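Local coordinates for protein translation initiation factor eIF2B subunit delta (Schizosaccharomyces pombe, PDB 5B04) that forms part of the eIF2B complex, which catalyses exchange of GDP for GTP on the gamma subunit of translation initiation factor eIF2, at residues G[275-288]-G[306-320]. Sequence-based numbering, arbitrary orientation.
Sequences LHSSTVNDVLIHAK and EGRVCLKLLTEHGIE. With PO4 (phosphate ion), chain O.
K288 reaches across to the turn that ends helix 306-316 and donates from NZ to G318 O at 3.1 Å, meeting the carbonyl at a C=O...N angle of 142°. Its chain, kinked at its second and third torsions, also lays CD against I319 CG1. G318 is the C-prime residue of a Schellman motif whose I319 N to L314 O bond closes the helix. One turn back, I285 sets CD1 over the centre of the H317 ring, 3.6 Å from its centroid, a CH-pi contact; L313 O lies at that ring's edge, in plane. Deeper in, L284 CD1 meets L314 CD1 at 3.8 Å, while L314 CD2 turns to I285 CG1. Toward the other end, H276 has CG anti to the backbone N (chi1 -177°), and its ring lies against helix 306-316: V309 CG1 sits over one face, 3.9 Å from the centroid, and L313 CD2 comes to the edge. Pointing away from that helix, S277 caps its own through a weak V280 N to OG bond; S277 OG also donates to phosphate O1 at 3.1 Å. R308 and L311 pack on the neighbouring beta subunit. The axes of helices 278-288 and 306-316 approach to 10.5 Å with a signed crossing angle of -18°, each helix following a parallel strand (269-274, 294-300) of one mixed sheet, as successive beta-alpha units of a Rossmann-like domain do.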
loop_
_atom_site.group_PDB
_atom_site.type_symbol
_atom_site.label_atom_id
_atom_site.label_comp_id
_atom_site.label_asym_id
_atom_site.label_seq_id
_atom_site.Cartn_x
_atom_site.Cartn_y
_atom_site.Cartn_z
ATOM N N LEU G 275 18.554 6.787 -19.514
ATOM C CA LEU G 275 19.927 6.385 -19.390
ATOM C C LEU G 275 20.709 6.067 -20.654
ATOM O O LEU G 275 20.709 6.843 -21.567
ATOM C CB LEU G 275 19.953 5.345 -18.317
ATOM C CG LEU G 275 19.520 6.019 -17.028
ATOM C CD1 LEU G 275 19.393 5.026 -15.910
ATOM C CD2 LEU G 275 20.517 7.068 -16.634
ATOM N N HIS G 276 21.401 4.945 -20.685
ATOM C CA HIS G 276 22.237 4.635 -21.791
ATOM C C HIS G 276 21.976 3.163 -22.002
ATOM O O HIS G 276 22.477 2.359 -21.267
ATOM C CB HIS G 276 23.721 4.823 -21.630
ATOM C CG HIS G 276 24.541 4.555 -22.845
ATOM N ND1 HIS G 276 24.214 5.032 -24.087
ATOM C CD2 HIS G 276 25.702 3.885 -22.996
ATOM C CE1 HIS G 276 25.123 4.648 -24.957
ATOM N NE2 HIS G 276 26.039 3.954 -24.319
ATOM N N SER G 277 21.219 2.825 -23.029
ATOM C CA SER G 277 20.903 1.447 -23.326
ATOM C C SER G 277 21.350 1.112 -24.714
ATOM O O SER G 277 21.026 1.823 -25.647
ATOM C CB SER G 277 19.412 1.246 -23.266
ATOM O OG SER G 277 19.064 -0.002 -23.803
ATOM N N SER G 278 22.093 0.031 -24.860
ATOM C CA SER G 278 22.587 -0.318 -26.162
ATOM C C SER G 278 21.444 -0.634 -27.081
ATOM O O SER G 278 21.319 -0.061 -28.133
ATOM C CB SER G 278 23.475 -1.539 -26.035
ATOM O OG SER G 278 23.690 -1.850 -24.674
ATOM N N THR G 279 20.536 -1.470 -26.629
ATOM C CA THR G 279 19.447 -1.925 -27.487
ATOM C C THR G 279 18.576 -0.771 -27.977
ATOM O O THR G 279 18.289 -0.667 -29.170
ATOM C CB THR G 279 18.556 -2.947 -26.758
ATOM O OG1 THR G 279 19.365 -4.024 -26.267
ATOM C CG2 THR G 279 17.496 -3.498 -27.698
ATOM N N VAL G 280 18.165 0.094 -27.056
ATOM C CA VAL G 280 17.304 1.222 -27.395
ATOM C C VAL G 280 18.031 2.223 -28.292
ATOM O O VAL G 280 17.441 2.776 -29.221
ATOM C CB VAL G 280 16.793 1.939 -26.131
ATOM C CG1 VAL G 280 15.886 3.102 -26.503
ATOM C CG2 VAL G 280 16.058 0.960 -25.234
ATOM N N ASN G 281 19.312 2.445 -28.013
ATOM C CA ASN G 281 20.130 3.326 -28.841
ATOM C C ASN G 281 20.205 2.824 -30.278
ATOM O O ASN G 281 20.105 3.608 -31.223
ATOM C CB ASN G 281 21.540 3.459 -28.264
ATOM C CG ASN G 281 21.565 4.225 -26.956
ATOM O OD1 ASN G 281 20.752 5.120 -26.730
ATOM N ND2 ASN G 281 22.502 3.872 -26.084
ATOM N N ASP G 282 20.375 1.516 -30.435
ATOM C CA ASP G 282 20.423 0.903 -31.757
ATOM C C ASP G 282 19.094 1.068 -32.486
ATOM O O ASP G 282 19.067 1.278 -33.696
ATOM C CB ASP G 282 20.787 -0.579 -31.655
ATOM C CG ASP G 282 22.259 -0.800 -31.372
ATOM O OD1 ASP G 282 23.060 0.121 -31.635
ATOM O OD2 ASP G 282 22.616 -1.897 -30.892
ATOM N N VAL G 283 17.996 0.973 -31.742
ATOM C CA VAL G 283 16.663 1.140 -32.313
ATOM C C VAL G 283 16.482 2.547 -32.873
ATOM O O VAL G 283 16.007 2.723 -33.995
ATOM C CB VAL G 283 15.560 0.863 -31.268
ATOM C CG1 VAL G 283 14.193 1.251 -31.815
ATOM C CG2 VAL G 283 15.576 -0.598 -30.854
ATOM N N LEU G 284 16.877 3.542 -32.087
ATOM C CA LEU G 284 16.726 4.940 -32.473
ATOM C C LEU G 284 17.620 5.309 -33.652
ATOM O O LEU G 284 17.166 5.939 -34.608
ATOM C CB LEU G 284 17.027 5.853 -31.283
ATOM C CG LEU G 284 16.047 5.761 -30.114
ATOM C CD1 LEU G 284 16.575 6.525 -28.911
ATOM C CD2 LEU G 284 14.679 6.284 -30.526
ATOM N N ILE G 285 18.890 4.922 -33.573
ATOM C CA ILE G 285 19.847 5.197 -34.641
ATOM C C ILE G 285 19.391 4.566 -35.950
ATOM O O ILE G 285 19.387 5.216 -36.997
ATOM C CB ILE G 285 21.255 4.683 -34.283
ATOM C CG1 ILE G 285 21.849 5.514 -33.144
ATOM C CG2 ILE G 285 22.170 4.733 -35.498
ATOM C CD1 ILE G 285 23.221 5.055 -32.705
ATOM N N HIS G 286 18.998 3.299 -35.879
ATOM C CA HIS G 286 18.462 2.584 -37.031
ATOM C C HIS G 286 17.242 3.304 -37.594
ATOM O O HIS G 286 17.085 3.414 -38.807
ATOM C CB HIS G 286 18.099 1.149 -36.643
ATOM C CG HIS G 286 17.481 0.353 -37.750
ATOM N ND1 HIS G 286 16.127 0.356 -38.002
ATOM C CD2 HIS G 286 18.032 -0.483 -38.661
ATOM C CE1 HIS G 286 15.869 -0.439 -39.025
ATOM N NE2 HIS G 286 17.008 -0.960 -39.445
ATOM N N ALA G 287 16.397 3.810 -36.703
ATOM C CA ALA G 287 15.151 4.462 -37.096
ATOM C C ALA G 287 15.385 5.693 -37.973
ATOM O O ALA G 287 14.676 5.898 -38.956
ATOM C CB ALA G 287 14.349 4.842 -35.863
ATOM N N LYS G 288 16.376 6.507 -37.621
ATOM C CA LYS G 288 16.681 7.702 -38.402
ATOM C C LYS G 288 17.388 7.319 -39.702
ATOM O O LYS G 288 17.241 7.994 -40.724
ATOM C CB LYS G 288 17.526 8.690 -37.586
ATOM C CG LYS G 288 18.404 9.626 -38.415
ATOM C CD LYS G 288 18.378 11.058 -37.885
ATOM C CE LYS G 288 16.955 11.608 -37.825
ATOM N NZ LYS G 288 16.912 13.008 -37.315
ATOM N N GLU G 306 24.694 8.586 -17.103
ATOM C CA GLU G 306 24.833 7.806 -18.329
ATOM C C GLU G 306 24.033 8.400 -19.482
ATOM O O GLU G 306 24.338 8.153 -20.648
ATOM C CB GLU G 306 24.400 6.356 -18.100
ATOM C CG GLU G 306 25.362 5.535 -17.259
ATOM C CD GLU G 306 24.915 5.408 -15.817
ATOM O OE1 GLU G 306 24.212 6.319 -15.329
ATOM O OE2 GLU G 306 25.263 4.396 -15.173
ATOM N N GLY G 307 23.008 9.180 -19.152
ATOM C CA GLY G 307 22.181 9.817 -20.161
ATOM C C GLY G 307 22.974 10.767 -21.036
ATOM O O GLY G 307 22.583 11.054 -22.168
ATOM N N ARG G 308 24.092 11.257 -20.510
ATOM C CA ARG G 308 24.983 12.121 -21.273
ATOM C C ARG G 308 25.659 11.339 -22.390
ATOM O O ARG G 308 25.736 11.808 -23.527
ATOM C CB ARG G 308 26.036 12.753 -20.364
ATOM C CG ARG G 308 25.456 13.569 -19.228
ATOM C CD ARG G 308 26.327 14.770 -18.911
ATOM N NE ARG G 308 25.816 15.510 -17.762
ATOM C CZ ARG G 308 26.251 15.345 -16.518
ATOM N NH1 ARG G 308 27.219 14.474 -16.262
ATOM N NH2 ARG G 308 25.725 16.057 -15.531
ATOM N N VAL G 309 26.150 10.149 -22.057
ATOM C CA VAL G 309 26.757 9.260 -23.040
ATOM C C VAL G 309 25.748 8.947 -24.138
ATOM O O VAL G 309 26.093 8.874 -25.318
ATOM C CB VAL G 309 27.247 7.949 -22.394
ATOM C CG1 VAL G 309 27.907 7.054 -23.431
ATOM C CG2 VAL G 309 28.208 8.249 -21.254
ATOM N N CYS G 310 24.493 8.776 -23.734
ATOM C CA CYS G 310 23.398 8.580 -24.674
ATOM C C CYS G 310 23.189 9.825 -25.528
ATOM O O CYS G 310 23.168 9.747 -26.757
ATOM C CB CYS G 310 22.109 8.230 -23.929
ATOM S SG CYS G 310 20.639 8.159 -24.976
ATOM N N LEU G 311 23.039 10.970 -24.866
ATOM C CA LEU G 311 22.832 12.243 -25.550
ATOM C C LEU G 311 23.973 12.549 -26.511
ATOM O O LEU G 311 23.751 13.034 -27.620
ATOM C CB LEU G 311 22.687 13.380 -24.537
ATOM C CG LEU G 311 22.439 14.764 -25.139
ATOM C CD1 LEU G 311 21.128 14.775 -25.901
ATOM C CD2 LEU G 311 22.448 15.839 -24.069
ATOM N N LYS G 312 25.195 12.262 -26.074
ATOM C CA LYS G 312 26.373 12.437 -26.911
ATOM C C LYS G 312 26.264 11.589 -28.172
ATOM O O LYS G 312 26.430 12.087 -29.284
ATOM C CB LYS G 312 27.641 12.073 -26.136
ATOM C CG LYS G 312 28.932 12.278 -26.909
ATOM C CD LYS G 312 30.127 11.771 -26.119
ATOM C CE LYS G 312 31.425 12.001 -26.874
ATOM N NZ LYS G 312 31.393 11.382 -28.228
ATOM N N LEU G 313 25.969 10.308 -27.983
ATOM C CA LEU G 313 25.846 9.363 -29.087
ATOM C C LEU G 313 24.749 9.755 -30.073
ATOM O O LEU G 313 24.983 9.818 -31.279
ATOM C CB LEU G 313 25.578 7.957 -28.546
ATOM C CG LEU G 313 25.204 6.877 -29.564
ATOM C CD1 LEU G 313 26.331 6.652 -30.560
ATOM C CD2 LEU G 313 24.839 5.579 -28.859
ATOM N N LEU G 314 23.555 10.020 -29.554
ATOM C CA LEU G 314 22.389 10.260 -30.398
ATOM C C LEU G 314 22.479 11.562 -31.193
ATOM O O LEU G 314 21.943 11.655 -32.296
ATOM C CB LEU G 314 21.114 10.259 -29.553
ATOM C CG LEU G 314 20.782 8.945 -28.844
ATOM C CD1 LEU G 314 19.379 8.988 -28.260
ATOM C CD2 LEU G 314 20.940 7.762 -29.789
ATOM N N THR G 315 23.150 12.564 -30.635
ATOM C CA THR G 315 23.297 13.842 -31.323
ATOM C C THR G 315 24.412 13.784 -32.361
ATOM O O THR G 315 24.439 14.580 -33.299
ATOM C CB THR G 315 23.577 14.994 -30.340
ATOM O OG1 THR G 315 24.682 14.648 -29.496
ATOM C CG2 THR G 315 22.352 15.273 -29.481
ATOM N N GLU G 316 25.332 12.841 -32.188
ATOM C CA GLU G 316 26.404 12.637 -33.157
ATOM C C GLU G 316 25.887 11.875 -34.373
ATOM O O GLU G 316 26.519 11.871 -35.430
ATOM C CB GLU G 316 27.578 11.892 -32.519
ATOM C CG GLU G 316 28.448 12.762 -31.626
ATOM C CD GLU G 316 29.549 11.978 -30.938
ATOM O OE1 GLU G 316 29.500 10.730 -30.969
ATOM O OE2 GLU G 316 30.463 12.609 -30.365
ATOM N N HIS G 317 24.734 11.233 -34.216
ATOM C CA HIS G 317 24.065 10.576 -35.332
ATOM C C HIS G 317 22.989 11.487 -35.907
ATOM O O HIS G 317 22.175 11.067 -36.731
ATOM C CB HIS G 317 23.462 9.239 -34.898
ATOM C CG HIS G 317 24.469 8.141 -34.758
ATOM N ND1 HIS G 317 24.571 7.108 -35.663
ATOM C CD2 HIS G 317 25.423 7.918 -33.824
ATOM C CE1 HIS G 317 25.542 6.293 -35.291
ATOM N NE2 HIS G 317 26.075 6.762 -34.177
ATOM N N GLY G 318 22.991 12.739 -35.460
ATOM C CA GLY G 318 22.103 13.752 -35.999
ATOM C C GLY G 318 20.637 13.557 -35.663
ATOM O O GLY G 318 19.768 13.794 -36.502
ATOM N N ILE G 319 20.357 13.129 -34.437
ATOM C CA ILE G 319 18.980 12.966 -33.990
ATOM C C ILE G 319 18.573 14.115 -33.072
ATOM O O ILE G 319 19.331 14.509 -32.185
ATOM C CB ILE G 319 18.773 11.627 -33.254
ATOM C CG1 ILE G 319 19.377 10.475 -34.058
ATOM C CG2 ILE G 319 17.294 11.382 -32.994
ATOM C CD1 ILE G 319 19.189 9.118 -33.414
ATOM N N GLU G 320 17.380 14.654 -33.298
ATOM C CA GLU G 320 16.844 15.729 -32.469
ATOM C C GLU G 320 16.613 15.230 -31.044
ATOM O O GLU G 320 15.920 14.234 -30.835
ATOM C CB GLU G 320 15.544 16.266 -33.071
ATOM C CG GLU G 320 14.967 17.478 -32.364
ATOM C CD GLU G 320 13.774 18.060 -33.097
ATOM O OE1 GLU G 320 13.133 18.985 -32.557
ATOM O OE2 GLU G 320 13.478 17.591 -34.217
HETATM P P PO4 O . 22.011 -2.748 -21.981
HETATM O O1 PO4 O . 20.780 -2.361 -22.765
HETATM O O2 PO4 O . 22.130 -1.860 -20.765
HETATM O O3 PO4 O . 21.898 -4.190 -21.546
HETATM O O4 PO4 O . 23.235 -2.579 -22.848
#